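Local atomic coordinates of PEPTIDE N-myristoyltransferase (Saccharomyces cerevisiae, PDB entry 1IIC), a protein that catalyses transfer of myristate from myristoyl-CoA to the N-terminal glycine of target proteins in yeast. Residues Q247-L252 with K412-V417; K194-V199 with K310-G315; T223-L228 with C345-D350. All coordinates share one frame; numbering follows the deposited sequence.

Contact 1. Residues Q247-L252 with K412-V417; sequences QSRFEL and KRRSNV
The carbonyl oxygen of Asn416 accepts two consecutive backbone N-H groups, those of Glu251 and Leu252. The bond from Glu251 N to Asn416 O is 2.8 Å and lies in the carbonyl plane, on a lone pair. The bond from Leu252 N to Asn416 O is longer, 3.3 Å, and comes nearly end-on, with a C=O...N angle of 165°. Leu252 and Val417 form a single beta bridge beside it. Phe250 CB lies beside the same carbonyl, 3.5 Å from Asn416 O. The Phe250 ring presents an edge to Ser415, with CD2 3.5 Å from Ser415 O. CG of Arg249 sits over the centre of one ring face. The side chain of Glu251 adds a van der Waals contact. Its CG stands anti to the carbonyl carbon (chi1 -65°) and the chain then runs out extended and passes obliquely across the Asn416 side chain. Glu251 CG and Asn416 CG are 3.9 Å apart, and the carboxylate and amide planes are turned 36° from each other. With an alanine here, Asn416 would probably lose the cover on one side and the Arg126 guanidinium its long, weak ion pair. Ser415 OG accepts from Val417 N at 2.9 Å, an ST turn that shapes the chain around Asn416. The guanidinium groups of Arg249 and Arg414 approach edge to edge, with Arg249 NH1 4.3 Å from Arg414 NH2. Their main salt bridges go to Asp325 and Asp370 respectively. Both side chains also touch Leu340 of helix 334-357. The join thus holds the turn after helix 236-247 to the C-terminal tail mainly by backbone bonds. The nearby aspartates probably offset the like charges of the two arginines.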
ATOM      1  N   GLN A 247      -1.367  12.527  11.232  1.00 21.24           N
ATOM      2  CA  GLN A 247      -0.337  11.487  11.067  1.00 21.81           C
ATOM      3  C   GLN A 247       0.705  11.387  12.162  1.00 22.22           C
ATOM      4  O   GLN A 247       1.265  10.307  12.396  1.00 21.57           O
ATOM      5  CB  GLN A 247       0.466  11.729   9.792  1.00 22.10           C
ATOM      6  CG  GLN A 247       0.039  10.962   8.596  1.00 24.09           C
ATOM      7  CD  GLN A 247       1.233  10.431   7.835  1.00 21.95           C
ATOM      8  OE1 GLN A 247       2.225  11.136   7.616  1.00 23.77           O
ATOM      9  NE2 GLN A 247       1.145   9.186   7.427  1.00 22.31           N
ATOM     10  N   SER A 248       1.017  12.529  12.773  1.00 20.72           N
ATOM     11  CA  SER A 248       2.029  12.592  13.813  1.00 20.82           C
ATOM     12  C   SER A 248       1.748  11.656  14.972  1.00 20.79           C
ATOM     13  O   SER A 248       2.632  11.391  15.777  1.00 22.88           O
ATOM     14  CB  SER A 248       2.163  14.027  14.338  1.00 21.59           C
ATOM     15  OG  SER A 248       0.981  14.432  15.012  1.00 22.80           O
ATOM     16  N   ARG A 249       0.522  11.145  15.057  1.00 20.45           N
ATOM     17  CA  ARG A 249       0.164  10.235  16.144  1.00 19.90           C
ATOM     18  C   ARG A 249       0.761   8.841  15.936  1.00 19.40           C
ATOM     19  O   ARG A 249       1.011   8.114  16.894  1.00 19.51           O
ATOM     20  CB  ARG A 249      -1.356  10.109  16.249  1.00 17.98           C
ATOM     21  CG  ARG A 249      -2.003   9.312  15.119  1.00 18.03           C
ATOM     22  CD  ARG A 249      -3.515   9.375  15.251  1.00 19.72           C
ATOM     23  NE  ARG A 249      -3.958  10.767  15.342  1.00 19.04           N
ATOM     24  CZ  ARG A 249      -5.125  11.154  15.838  1.00 18.32           C
ATOM     25  NH1 ARG A 249      -5.983  10.256  16.299  1.00 16.89           N
ATOM     26  NH2 ARG A 249      -5.430  12.442  15.877  1.00 20.06           N
ATOM     27  N   PHE A 250       0.977   8.472  14.679  1.00 19.28           N
ATOM     28  CA  PHE A 250       1.516   7.157  14.353  1.00 20.42           C
ATOM     29  C   PHE A 250       3.038   7.091  14.563  1.00 20.96           C
ATOM     30  O   PHE A 250       3.715   8.124  14.600  1.00 22.28           O
ATOM     31  CB  PHE A 250       1.138   6.809  12.903  1.00 19.60           C
ATOM     32  CG  PHE A 250      -0.355   6.867  12.632  1.00 17.17           C
ATOM     33  CD1 PHE A 250      -0.868   7.698  11.634  1.00 18.10           C
ATOM     34  CD2 PHE A 250      -1.243   6.111  13.391  1.00 15.72           C
ATOM     35  CE1 PHE A 250      -2.254   7.780  11.396  1.00 17.12           C
ATOM     36  CE2 PHE A 250      -2.620   6.179  13.168  1.00 15.42           C
ATOM     37  CZ  PHE A 250      -3.133   7.011  12.173  1.00 15.51           C
ATOM     38  N   GLU A 251       3.575   5.883  14.711  1.00 21.85           N
ATOM     39  CA  GLU A 251       5.007   5.721  14.924  1.00 21.33           C
ATOM     40  C   GLU A 251       5.786   5.427  13.649  1.00 22.36           C
ATOM     41  O   GLU A 251       7.000   5.635  13.602  1.00 23.82           O
ATOM     42  CB  GLU A 251       5.257   4.637  15.979  1.00 23.34           C
ATOM     43  CG  GLU A 251       4.724   5.014  17.370  1.00 22.82           C
ATOM     44  CD  GLU A 251       4.933   3.922  18.400  1.00 22.40           C
ATOM     45  OE1 GLU A 251       4.931   2.742  18.013  1.00 25.07           O
ATOM     46  OE2 GLU A 251       5.079   4.233  19.599  1.00 23.88           O
ATOM     47  N   LEU A 252       5.096   4.950  12.616  1.00 22.17           N
ATOM     48  CA  LEU A 252       5.733   4.657  11.322  1.00 22.13           C
ATOM     49  C   LEU A 252       4.958   5.379  10.222  1.00 21.64           C
ATOM     50  O   LEU A 252       3.823   5.015   9.904  1.00 20.60           O
ATOM     51  CB  LEU A 252       5.733   3.154  11.032  1.00 21.82           C
ATOM     52  CG  LEU A 252       6.417   2.761   9.715  1.00 21.54           C
ATOM     53  CD1 LEU A 252       7.903   3.118   9.779  1.00 21.50           C
ATOM     54  CD2 LEU A 252       6.244   1.267   9.466  1.00 20.29           C
ATOM     55  N   LYS A 412      -9.279  -0.942  20.765  1.00 28.74           N
ATOM     56  CA  LYS A 412      -8.897   0.015  21.794  1.00 30.77           C
ATOM     57  C   LYS A 412      -7.513   0.637  21.630  1.00 29.63           C
ATOM     58  O   LYS A 412      -7.305   1.777  22.035  1.00 29.57           O
ATOM     59  CB  LYS A 412      -9.044  -0.602  23.188  1.00 33.95           C
ATOM     60  CG  LYS A 412      -7.947  -1.539  23.618  1.00 36.73           C
ATOM     61  CD  LYS A 412      -8.293  -2.226  24.934  1.00 39.53           C
ATOM     62  CE  LYS A 412      -9.462  -3.189  24.773  1.00 40.92           C
ATOM     63  NZ  LYS A 412      -9.634  -4.036  26.003  1.00 42.39           N
ATOM     64  N   ARG A 413      -6.571  -0.095  21.047  1.00 28.57           N
ATOM     65  CA  ARG A 413      -5.233   0.440  20.813  1.00 28.57           C
ATOM     66  C   ARG A 413      -5.096   0.841  19.339  1.00 25.84           C
ATOM     67  O   ARG A 413      -4.299   1.704  18.982  1.00 24.28           O
ATOM     68  CB  ARG A 413      -4.173  -0.610  21.139  1.00 31.04           C
ATOM     69  CG  ARG A 413      -4.067  -0.975  22.587  1.00 34.47           C
ATOM     70  CD  ARG A 413      -3.203  -2.212  22.714  1.00 38.73           C
ATOM     71  NE  ARG A 413      -3.159  -2.700  24.089  1.00 42.36           N
ATOM     72  CZ  ARG A 413      -2.941  -3.969  24.428  1.00 44.23           C
ATOM     73  NH1 ARG A 413      -2.746  -4.891  23.489  1.00 46.39           N
ATOM     74  NH2 ARG A 413      -2.923  -4.319  25.709  1.00 44.81           N
ATOM     75  N   ARG A 414      -5.895   0.208  18.489  1.00 24.37           N
ATOM     76  CA  ARG A 414      -5.839   0.475  17.056  1.00 23.05           C
ATOM     77  C   ARG A 414      -4.413   0.209  16.556  1.00 20.61           C
ATOM     78  O   ARG A 414      -3.796  -0.785  16.952  1.00 20.87           O
ATOM     79  CB  ARG A 414      -6.282   1.919  16.762  1.00 22.06           C
ATOM     80  CG  ARG A 414      -7.768   2.161  17.086  1.00 24.25           C
ATOM     81  CD  ARG A 414      -7.951   3.112  18.273  1.00 21.78           C
ATOM     82  NE  ARG A 414      -7.647   4.484  17.878  1.00 22.96           N
ATOM     83  CZ  ARG A 414      -7.782   5.546  18.671  1.00 24.55           C
ATOM     84  NH1 ARG A 414      -8.214   5.388  19.919  1.00 23.37           N
ATOM     85  NH2 ARG A 414      -7.508   6.766  18.208  1.00 22.70           N
ATOM     86  N   SER A 415      -3.870   1.086  15.721  1.00 18.79           N
ATOM     87  CA  SER A 415      -2.527   0.844  15.206  1.00 17.98           C
ATOM     88  C   SER A 415      -1.650   2.067  15.167  1.00 16.92           C
ATOM     89  O   SER A 415      -2.126   3.196  15.072  1.00 17.09           O
ATOM     90  CB  SER A 415      -2.586   0.244  13.794  1.00 16.91           C
ATOM     91  OG  SER A 415      -1.278   0.100  13.245  1.00 16.84           O
ATOM     92  N   ASN A 416      -0.351   1.820  15.230  1.00 16.68           N
ATOM     93  CA  ASN A 416       0.625   2.883  15.188  1.00 16.20           C
ATOM     94  C   ASN A 416       1.328   2.884  13.861  1.00 16.10           C
ATOM     95  O   ASN A 416       2.295   3.621  13.667  1.00 14.63           O
ATOM     96  CB  ASN A 416       1.615   2.735  16.338  1.00 16.88           C
ATOM     97  CG  ASN A 416       1.172   3.496  17.550  1.00 18.04           C
ATOM     98  OD1 ASN A 416       1.567   3.193  18.672  1.00 19.63           O
ATOM     99  ND2 ASN A 416       0.334   4.500  17.326  1.00 18.44           N
ATOM    100  N   VAL A 417       0.832   2.046  12.949  1.00 16.57           N
ATOM    101  CA  VAL A 417       1.366   1.982  11.595  1.00 16.22           C
ATOM    102  C   VAL A 417       0.586   3.054  10.831  1.00 16.95           C
ATOM    103  O   VAL A 417      -0.626   2.918  10.630  1.00 15.86           O
ATOM    104  CB  VAL A 417       1.107   0.605  10.925  1.00 15.30           C
ATOM    105  CG1 VAL A 417       1.585   0.638   9.482  1.00 13.03           C
ATOM    106  CG2 VAL A 417       1.825  -0.507  11.698  1.00 15.30           C
TER

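Contact 2. Residues K194-V199 with K310-G315; sequences KKLYEV and KDLGIG
Lys195 NZ donates to the backbone carbonyl of Asp311, with NZ 2.7 Å from O. The ammonium nitrogen is tilted 23° from the carbonyl plane. The lysine gets there fully stretched, with CG anti to its own backbone N (chi1 175°) and every later torsion also near 180°. On the way its CE lies against Leu312, 3.9 Å from CD1. That same methyl is the meeting point of the apolar part. Leu196 CD2 reaches Leu312 CD1 at 3.9 Å, the two side chains crossing at about a right angle. Val199 CG2 is a looser neighbour, 4.4 Å from Leu312 CD1. Further out, Asp361 OD1 makes a salt bridge with Lys195 NZ and also accepts from Gly313 N. This one carboxylate therefore fixes both the lysine tip and the strand beside it. Tyr309 and Ile303 lie against Val199, and Val362 lies against Leu196. Helix 193-198 is thus clipped to the start of strand 311-322 by one ammonium shared between a carbonyl and a carboxylate, backed by the Leu312 methyl. The negative charge of Asp361 probably favours the charged lysine and strengthens its hold.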
ATOM      1  N   LYS A 194     -23.544  -9.209  -5.165  1.00 25.75           N
ATOM      2  CA  LYS A 194     -23.961 -10.147  -6.197  1.00 25.37           C
ATOM      3  C   LYS A 194     -22.839 -10.515  -7.164  1.00 23.95           C
ATOM      4  O   LYS A 194     -22.638 -11.685  -7.454  1.00 23.87           O
ATOM      5  CB  LYS A 194     -25.166  -9.598  -6.960  1.00 27.34           C
ATOM      6  CG  LYS A 194     -25.855 -10.645  -7.826  1.00 30.49           C
ATOM      7  CD  LYS A 194     -27.134 -10.108  -8.463  1.00 32.37           C
ATOM      8  CE  LYS A 194     -27.818 -11.181  -9.297  1.00 33.71           C
ATOM      9  NZ  LYS A 194     -28.161 -12.374  -8.471  1.00 36.90           N
ATOM     10  N   LYS A 195     -22.102  -9.523  -7.654  1.00 23.78           N
ATOM     11  CA  LYS A 195     -21.001  -9.788  -8.580  1.00 23.07           C
ATOM     12  C   LYS A 195     -19.819 -10.479  -7.905  1.00 24.16           C
ATOM     13  O   LYS A 195     -19.195 -11.354  -8.498  1.00 24.22           O
ATOM     14  CB  LYS A 195     -20.522  -8.490  -9.235  1.00 21.46           C
ATOM     15  CG  LYS A 195     -19.297  -8.644 -10.131  1.00 19.44           C
ATOM     16  CD  LYS A 195     -18.876  -7.304 -10.727  1.00 17.27           C
ATOM     17  CE  LYS A 195     -17.657  -7.437 -11.618  1.00 17.48           C
ATOM     18  NZ  LYS A 195     -17.207  -6.124 -12.212  1.00 18.11           N
ATOM     19  N   LEU A 196     -19.489 -10.076  -6.680  1.00 24.35           N
ATOM     20  CA  LEU A 196     -18.379 -10.706  -5.966  1.00 25.57           C
ATOM     21  C   LEU A 196     -18.663 -12.198  -5.811  1.00 26.54           C
ATOM     22  O   LEU A 196     -17.776 -13.040  -5.972  1.00 26.15           O
ATOM     23  CB  LEU A 196     -18.203 -10.087  -4.573  1.00 24.59           C
ATOM     24  CG  LEU A 196     -17.603  -8.681  -4.516  1.00 26.22           C
ATOM     25  CD1 LEU A 196     -17.621  -8.170  -3.074  1.00 26.11           C
ATOM     26  CD2 LEU A 196     -16.171  -8.714  -5.053  1.00 24.25           C
ATOM     27  N   TYR A 197     -19.913 -12.517  -5.497  1.00 27.36           N
ATOM     28  CA  TYR A 197     -20.308 -13.900  -5.312  1.00 29.06           C
ATOM     29  C   TYR A 197     -20.210 -14.686  -6.616  1.00 30.28           C
ATOM     30  O   TYR A 197     -19.642 -15.777  -6.648  1.00 31.15           O
ATOM     31  CB  TYR A 197     -21.729 -13.969  -4.778  1.00 29.84           C
ATOM     32  CG  TYR A 197     -22.205 -15.375  -4.514  1.00 31.87           C
ATOM     33  CD1 TYR A 197     -21.507 -16.212  -3.656  1.00 32.90           C
ATOM     34  CD2 TYR A 197     -23.365 -15.861  -5.112  1.00 33.81           C
ATOM     35  CE1 TYR A 197     -21.955 -17.510  -3.399  1.00 35.68           C
ATOM     36  CE2 TYR A 197     -23.821 -17.152  -4.859  1.00 34.76           C
ATOM     37  CZ  TYR A 197     -23.114 -17.970  -4.003  1.00 35.62           C
ATOM     38  OH  TYR A 197     -23.583 -19.245  -3.761  1.00 36.93           O
ATOM     39  N   GLU A 198     -20.757 -14.130  -7.691  1.00 30.88           N
ATOM     40  CA  GLU A 198     -20.717 -14.795  -8.983  1.00 33.06           C
ATOM     41  C   GLU A 198     -19.309 -15.010  -9.547  1.00 33.32           C
ATOM     42  O   GLU A 198     -19.094 -15.940 -10.325  1.00 33.53           O
ATOM     43  CB  GLU A 198     -21.597 -14.041  -9.981  1.00 34.76           C
ATOM     44  CG  GLU A 198     -23.050 -14.518  -9.951  1.00 38.18           C
ATOM     45  CD  GLU A 198     -24.014 -13.598 -10.686  1.00 39.69           C
ATOM     46  OE1 GLU A 198     -23.687 -13.143 -11.802  1.00 40.88           O
ATOM     47  OE2 GLU A 198     -25.111 -13.344 -10.146  1.00 40.85           O
ATOM     48  N   VAL A 199     -18.349 -14.163  -9.166  1.00 32.44           N
ATOM     49  CA  VAL A 199     -16.971 -14.330  -9.639  1.00 31.29           C
ATOM     50  C   VAL A 199     -16.173 -15.019  -8.537  1.00 32.24           C
ATOM     51  O   VAL A 199     -14.942 -14.994  -8.515  1.00 31.00           O
ATOM     52  CB  VAL A 199     -16.299 -12.983  -9.983  1.00 31.00           C
ATOM     53  CG1 VAL A 199     -17.122 -12.250 -11.034  1.00 28.28           C
ATOM     54  CG2 VAL A 199     -16.120 -12.143  -8.718  1.00 29.35           C
ATOM     55  N   LYS A 310     -15.638  -9.823 -16.892  1.00 35.32           N
ATOM     56  CA  LYS A 310     -14.246 -10.031 -17.277  1.00 35.40           C
ATOM     57  C   LYS A 310     -13.315  -9.089 -16.523  1.00 33.59           C
ATOM     58  O   LYS A 310     -12.105  -9.100 -16.742  1.00 33.43           O
ATOM     59  CB  LYS A 310     -14.057  -9.853 -18.785  1.00 37.42           C
ATOM     60  CG  LYS A 310     -14.790 -10.898 -19.619  1.00 39.99           C
ATOM     61  CD  LYS A 310     -14.205 -11.007 -21.025  1.00 41.74           C
ATOM     62  CE  LYS A 310     -14.062  -9.640 -21.690  1.00 41.94           C
ATOM     63  NZ  LYS A 310     -15.314  -8.831 -21.596  1.00 43.13           N
ATOM     64  N   ASP A 311     -13.892  -8.291 -15.626  1.00 31.95           N
ATOM     65  CA  ASP A 311     -13.138  -7.331 -14.822  1.00 30.04           C
ATOM     66  C   ASP A 311     -13.798  -7.144 -13.465  1.00 27.14           C
ATOM     67  O   ASP A 311     -15.018  -7.222 -13.350  1.00 27.29           O
ATOM     68  CB  ASP A 311     -13.064  -5.984 -15.543  1.00 32.80           C
ATOM     69  CG  ASP A 311     -12.182  -6.037 -16.777  1.00 35.79           C
ATOM     70  OD1 ASP A 311     -10.942  -6.084 -16.620  1.00 38.37           O
ATOM     71  OD2 ASP A 311     -12.725  -6.048 -17.902  1.00 37.20           O
ATOM     72  N   LEU A 312     -12.987  -6.893 -12.442  1.00 24.29           N
ATOM     73  CA  LEU A 312     -13.486  -6.686 -11.088  1.00 21.32           C
ATOM     74  C   LEU A 312     -12.877  -5.416 -10.509  1.00 21.11           C
ATOM     75  O   LEU A 312     -11.656  -5.303 -10.420  1.00 21.20           O
ATOM     76  CB  LEU A 312     -13.108  -7.872 -10.200  1.00 20.79           C
ATOM     77  CG  LEU A 312     -13.587  -7.837  -8.747  1.00 19.68           C
ATOM     78  CD1 LEU A 312     -15.107  -7.844  -8.700  1.00 20.62           C
ATOM     79  CD2 LEU A 312     -13.033  -9.048  -8.013  1.00 20.97           C
ATOM     80  N   GLY A 313     -13.731  -4.471 -10.122  1.00 19.39           N
ATOM     81  CA  GLY A 313     -13.269  -3.217  -9.556  1.00 18.00           C
ATOM     82  C   GLY A 313     -12.832  -3.373  -8.114  1.00 17.63           C
ATOM     83  O   GLY A 313     -13.554  -3.916  -7.278  1.00 20.18           O
ATOM     84  N   ILE A 314     -11.634  -2.901  -7.808  1.00 16.69           N
ATOM     85  CA  ILE A 314     -11.125  -3.023  -6.454  1.00 16.29           C
ATOM     86  C   ILE A 314     -10.584  -1.691  -5.960  1.00 16.63           C
ATOM     87  O   ILE A 314      -9.610  -1.160  -6.503  1.00 15.80           O
ATOM     88  CB  ILE A 314     -10.014  -4.089  -6.389  1.00 14.96           C
ATOM     89  CG1 ILE A 314     -10.550  -5.412  -6.950  1.00 14.12           C
ATOM     90  CG2 ILE A 314      -9.566  -4.275  -4.959  1.00 13.93           C
ATOM     91  CD1 ILE A 314      -9.514  -6.499  -7.106  1.00 17.32           C
ATOM     92  N   GLY A 315     -11.240  -1.145  -4.940  1.00 15.74           N
ATOM     93  CA  GLY A 315     -10.801   0.115  -4.379  1.00 15.83           C
ATOM     94  C   GLY A 315     -10.039  -0.185  -3.110  1.00 16.92           C
ATOM     95  O   GLY A 315     -10.427  -1.090  -2.373  1.00 18.67           O
TER

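Contact 3. Residues T223-L228 with C345-D350; sequences TKTAGL and CELIYD
Two flat groups of helix 334-357, the Asp350 carboxylate and the Tyr349 ring, meet Lys224 and its neighbours in the loop. The carboxylate is approached on both faces. Thr225 OG1 comes from above one face, 43° out of the plane, and donates to Asp350 OD1 in a short bond of 2.5 Å. On the opposite face Lys224 N donates to Asp350 OD2 at 2.9 Å, 37° out of the plane. A second bond from Lys224 N, to Asp350 OD1, is weak. Thr223 CB underlies this same face, 3.5 Å from Asp350 CG. At the edge, Thr225 N donates to the syn lone pair of Asp350 OD1 at 2.8 Å. OD1 is thus gripped by both the N-H and the hydroxyl of one threonine. The hydroxyl is placed for this because OG1 of Thr225 is anti to the carbonyl carbon (chi1 -47°). The methyl of Thr225 also touches the helix, with CG2 4.1 Å from Leu347 CD2. The Tyr349 ring is touched at its edge by Lys224, whose CE is 4.1 Å from CE2. The Lys224 ammonium does not reach the carboxylate; NZ stays 6.3 Å from Asp350 OD2. The buried carboxylate therefore relies here on backbone N-H groups and a hydroxyl, which would probably favour its ionised form. After this anchor the chain makes a type II turn from Thr225 to Leu228, and Gly227 bonds through its backbone to Glu284. Leu228 touches Leu354, one turn further along helix 334-357. It also rests on Tyr281 and Val283 of strand 278-284 and on Phe294 of strand 290-303. Leu347 packs on Val283 and Phe294 as well, so the helix and the loop leading into strand 228-230 share one patch of the sheet.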
ATOM      1  N   THR A 223     -23.517  10.606  -0.847  1.00 21.16           N
ATOM      2  CA  THR A 223     -22.762  10.763   0.396  1.00 22.76           C
ATOM      3  C   THR A 223     -23.571  11.556   1.413  1.00 23.46           C
ATOM      4  O   THR A 223     -24.563  12.183   1.053  1.00 23.65           O
ATOM      5  CB  THR A 223     -21.421  11.463   0.151  1.00 22.24           C
ATOM      6  OG1 THR A 223     -21.641  12.710  -0.527  1.00 23.10           O
ATOM      7  CG2 THR A 223     -20.520  10.561  -0.676  1.00 20.30           C
ATOM      8  N   LYS A 224     -23.147  11.539   2.676  1.00 25.39           N
ATOM      9  CA  LYS A 224     -23.895  12.237   3.722  1.00 27.24           C
ATOM     10  C   LYS A 224     -23.166  13.353   4.458  1.00 26.51           C
ATOM     11  O   LYS A 224     -23.797  14.189   5.091  1.00 27.73           O
ATOM     12  CB  LYS A 224     -24.419  11.218   4.743  1.00 28.98           C
ATOM     13  CG  LYS A 224     -25.144  10.047   4.101  1.00 31.83           C
ATOM     14  CD  LYS A 224     -26.023   9.299   5.089  1.00 34.22           C
ATOM     15  CE  LYS A 224     -26.756   8.153   4.391  1.00 36.35           C
ATOM     16  NZ  LYS A 224     -27.467   8.594   3.150  1.00 37.65           N
ATOM     17  N   THR A 225     -21.844  13.376   4.387  1.00 26.38           N
ATOM     18  CA  THR A 225     -21.087  14.406   5.085  1.00 24.64           C
ATOM     19  C   THR A 225     -21.165  15.756   4.379  1.00 24.27           C
ATOM     20  O   THR A 225     -20.792  15.886   3.211  1.00 24.32           O
ATOM     21  CB  THR A 225     -19.616  13.991   5.232  1.00 25.14           C
ATOM     22  OG1 THR A 225     -19.554  12.634   5.695  1.00 24.22           O
ATOM     23  CG2 THR A 225     -18.905  14.893   6.235  1.00 21.03           C
ATOM     24  N   ALA A 226     -21.654  16.756   5.100  1.00 23.35           N
ATOM     25  CA  ALA A 226     -21.795  18.102   4.564  1.00 22.55           C
ATOM     26  C   ALA A 226     -20.428  18.725   4.334  1.00 21.03           C
ATOM     27  O   ALA A 226     -19.536  18.584   5.166  1.00 22.88           O
ATOM     28  CB  ALA A 226     -22.604  18.958   5.535  1.00 23.42           C
ATOM     29  N   GLY A 227     -20.264  19.400   3.200  1.00 21.35           N
ATOM     30  CA  GLY A 227     -18.999  20.046   2.878  1.00 19.76           C
ATOM     31  C   GLY A 227     -18.017  19.145   2.146  1.00 20.09           C
ATOM     32  O   GLY A 227     -16.957  19.589   1.703  1.00 20.25           O
ATOM     33  N   LEU A 228     -18.376  17.875   2.016  1.00 20.88           N
ATOM     34  CA  LEU A 228     -17.528  16.879   1.356  1.00 21.49           C
ATOM     35  C   LEU A 228     -17.450  17.116  -0.161  1.00 21.71           C
ATOM     36  O   LEU A 228     -18.473  17.217  -0.839  1.00 21.64           O
ATOM     37  CB  LEU A 228     -18.098  15.481   1.656  1.00 20.71           C
ATOM     38  CG  LEU A 228     -17.350  14.146   1.489  1.00 21.18           C
ATOM     39  CD1 LEU A 228     -18.011  13.348   0.392  1.00 22.20           C
ATOM     40  CD2 LEU A 228     -15.880  14.349   1.225  1.00 21.67           C
ATOM     41  N   CYS A 345     -16.346   6.811  11.024  1.00 18.61           N
ATOM     42  CA  CYS A 345     -17.439   5.980  10.539  1.00 20.25           C
ATOM     43  C   CYS A 345     -18.242   6.764   9.500  1.00 20.03           C
ATOM     44  O   CYS A 345     -18.740   6.186   8.538  1.00 21.60           O
ATOM     45  CB  CYS A 345     -18.353   5.550  11.696  1.00 19.23           C
ATOM     46  SG  CYS A 345     -17.675   4.224  12.705  1.00 21.33           S
ATOM     47  N   GLU A 346     -18.360   8.080   9.693  1.00 20.46           N
ATOM     48  CA  GLU A 346     -19.098   8.932   8.753  1.00 20.58           C
ATOM     49  C   GLU A 346     -18.330   9.091   7.446  1.00 18.69           C
ATOM     50  O   GLU A 346     -18.854   8.828   6.368  1.00 18.10           O
ATOM     51  CB  GLU A 346     -19.338  10.329   9.348  1.00 22.44           C
ATOM     52  CG  GLU A 346     -20.278  10.378  10.545  1.00 27.54           C
ATOM     53  CD  GLU A 346     -20.349  11.766  11.196  1.00 31.15           C
ATOM     54  OE1 GLU A 346     -21.192  11.946  12.103  1.00 33.01           O
ATOM     55  OE2 GLU A 346     -19.566  12.671  10.811  1.00 31.98           O
ATOM     56  N   LEU A 347     -17.087   9.545   7.551  1.00 17.84           N
ATOM     57  CA  LEU A 347     -16.246   9.748   6.377  1.00 16.80           C
ATOM     58  C   LEU A 347     -16.019   8.475   5.554  1.00 17.42           C
ATOM     59  O   LEU A 347     -16.148   8.483   4.323  1.00 16.31           O
ATOM     60  CB  LEU A 347     -14.884  10.307   6.800  1.00 15.13           C
ATOM     61  CG  LEU A 347     -14.812  11.710   7.398  1.00 14.29           C
ATOM     62  CD1 LEU A 347     -13.361  12.079   7.610  1.00 14.71           C
ATOM     63  CD2 LEU A 347     -15.468  12.724   6.472  1.00 14.88           C
ATOM     64  N   ILE A 348     -15.686   7.376   6.224  1.00 17.59           N
ATOM     65  CA  ILE A 348     -15.412   6.148   5.498  1.00 17.81           C
ATOM     66  C   ILE A 348     -16.675   5.505   4.922  1.00 18.71           C
ATOM     67  O   ILE A 348     -16.602   4.734   3.968  1.00 19.24           O
ATOM     68  CB  ILE A 348     -14.613   5.165   6.388  1.00 17.50           C
ATOM     69  CG1 ILE A 348     -13.322   5.858   6.847  1.00 16.56           C
ATOM     70  CG2 ILE A 348     -14.247   3.892   5.602  1.00 16.34           C
ATOM     71  CD1 ILE A 348     -12.472   6.431   5.705  1.00 15.25           C
ATOM     72  N   TYR A 349     -17.832   5.834   5.487  1.00 19.00           N
ATOM     73  CA  TYR A 349     -19.096   5.308   4.972  1.00 19.60           C
ATOM     74  C   TYR A 349     -19.337   6.001   3.621  1.00 18.28           C
ATOM     75  O   TYR A 349     -19.812   5.395   2.668  1.00 18.41           O
ATOM     76  CB  TYR A 349     -20.239   5.628   5.933  1.00 21.06           C
ATOM     77  CG  TYR A 349     -21.570   5.022   5.541  1.00 22.04           C
ATOM     78  CD1 TYR A 349     -21.756   3.643   5.550  1.00 24.06           C
ATOM     79  CD2 TYR A 349     -22.661   5.831   5.224  1.00 23.94           C
ATOM     80  CE1 TYR A 349     -23.007   3.074   5.263  1.00 24.75           C
ATOM     81  CE2 TYR A 349     -23.923   5.275   4.935  1.00 25.29           C
ATOM     82  CZ  TYR A 349     -24.082   3.897   4.960  1.00 25.47           C
ATOM     83  OH  TYR A 349     -25.314   3.334   4.705  1.00 27.86           O
ATOM     84  N   ASP A 350     -19.005   7.284   3.558  1.00 19.10           N
ATOM     85  CA  ASP A 350     -19.130   8.049   2.323  1.00 19.16           C
ATOM     86  C   ASP A 350     -18.063   7.562   1.336  1.00 18.75           C
ATOM     87  O   ASP A 350     -18.272   7.568   0.126  1.00 18.70           O
ATOM     88  CB  ASP A 350     -18.941   9.540   2.604  1.00 18.78           C
ATOM     89  CG  ASP A 350     -20.186  10.181   3.203  1.00 20.24           C
ATOM     90  OD1 ASP A 350     -20.135  11.374   3.572  1.00 18.77           O
ATOM     91  OD2 ASP A 350     -21.225   9.485   3.303  1.00 19.56           O
TER

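Overall arrangement
The six segments come in the order 194-199, 223-228, 247-252, 310-315, 345-350 and 412-417, so each pair of contacts alternates along the chain. Contacts 2 and 3 have centres 24 Å apart and share the nine-stranded mixed sheet. Contact 2 sits on its strand 311-322. Contact 3 leads into its strand 228-230 and uses helix 334-357, which follows strand 311-322. Contact 1 lies 23 Å from contact 3 and 32 Å from contact 2, centre to centre. Its Arg249 and Arg414 lie against helix 334-357, which carries contact 3. No two contacts touch. Contact 1 brings the C-terminal tail to the loop entering strand 252-254, which pairs with strand 112-125. Contacts 2 and 3 fasten a helix and a loop around the mixed sheet.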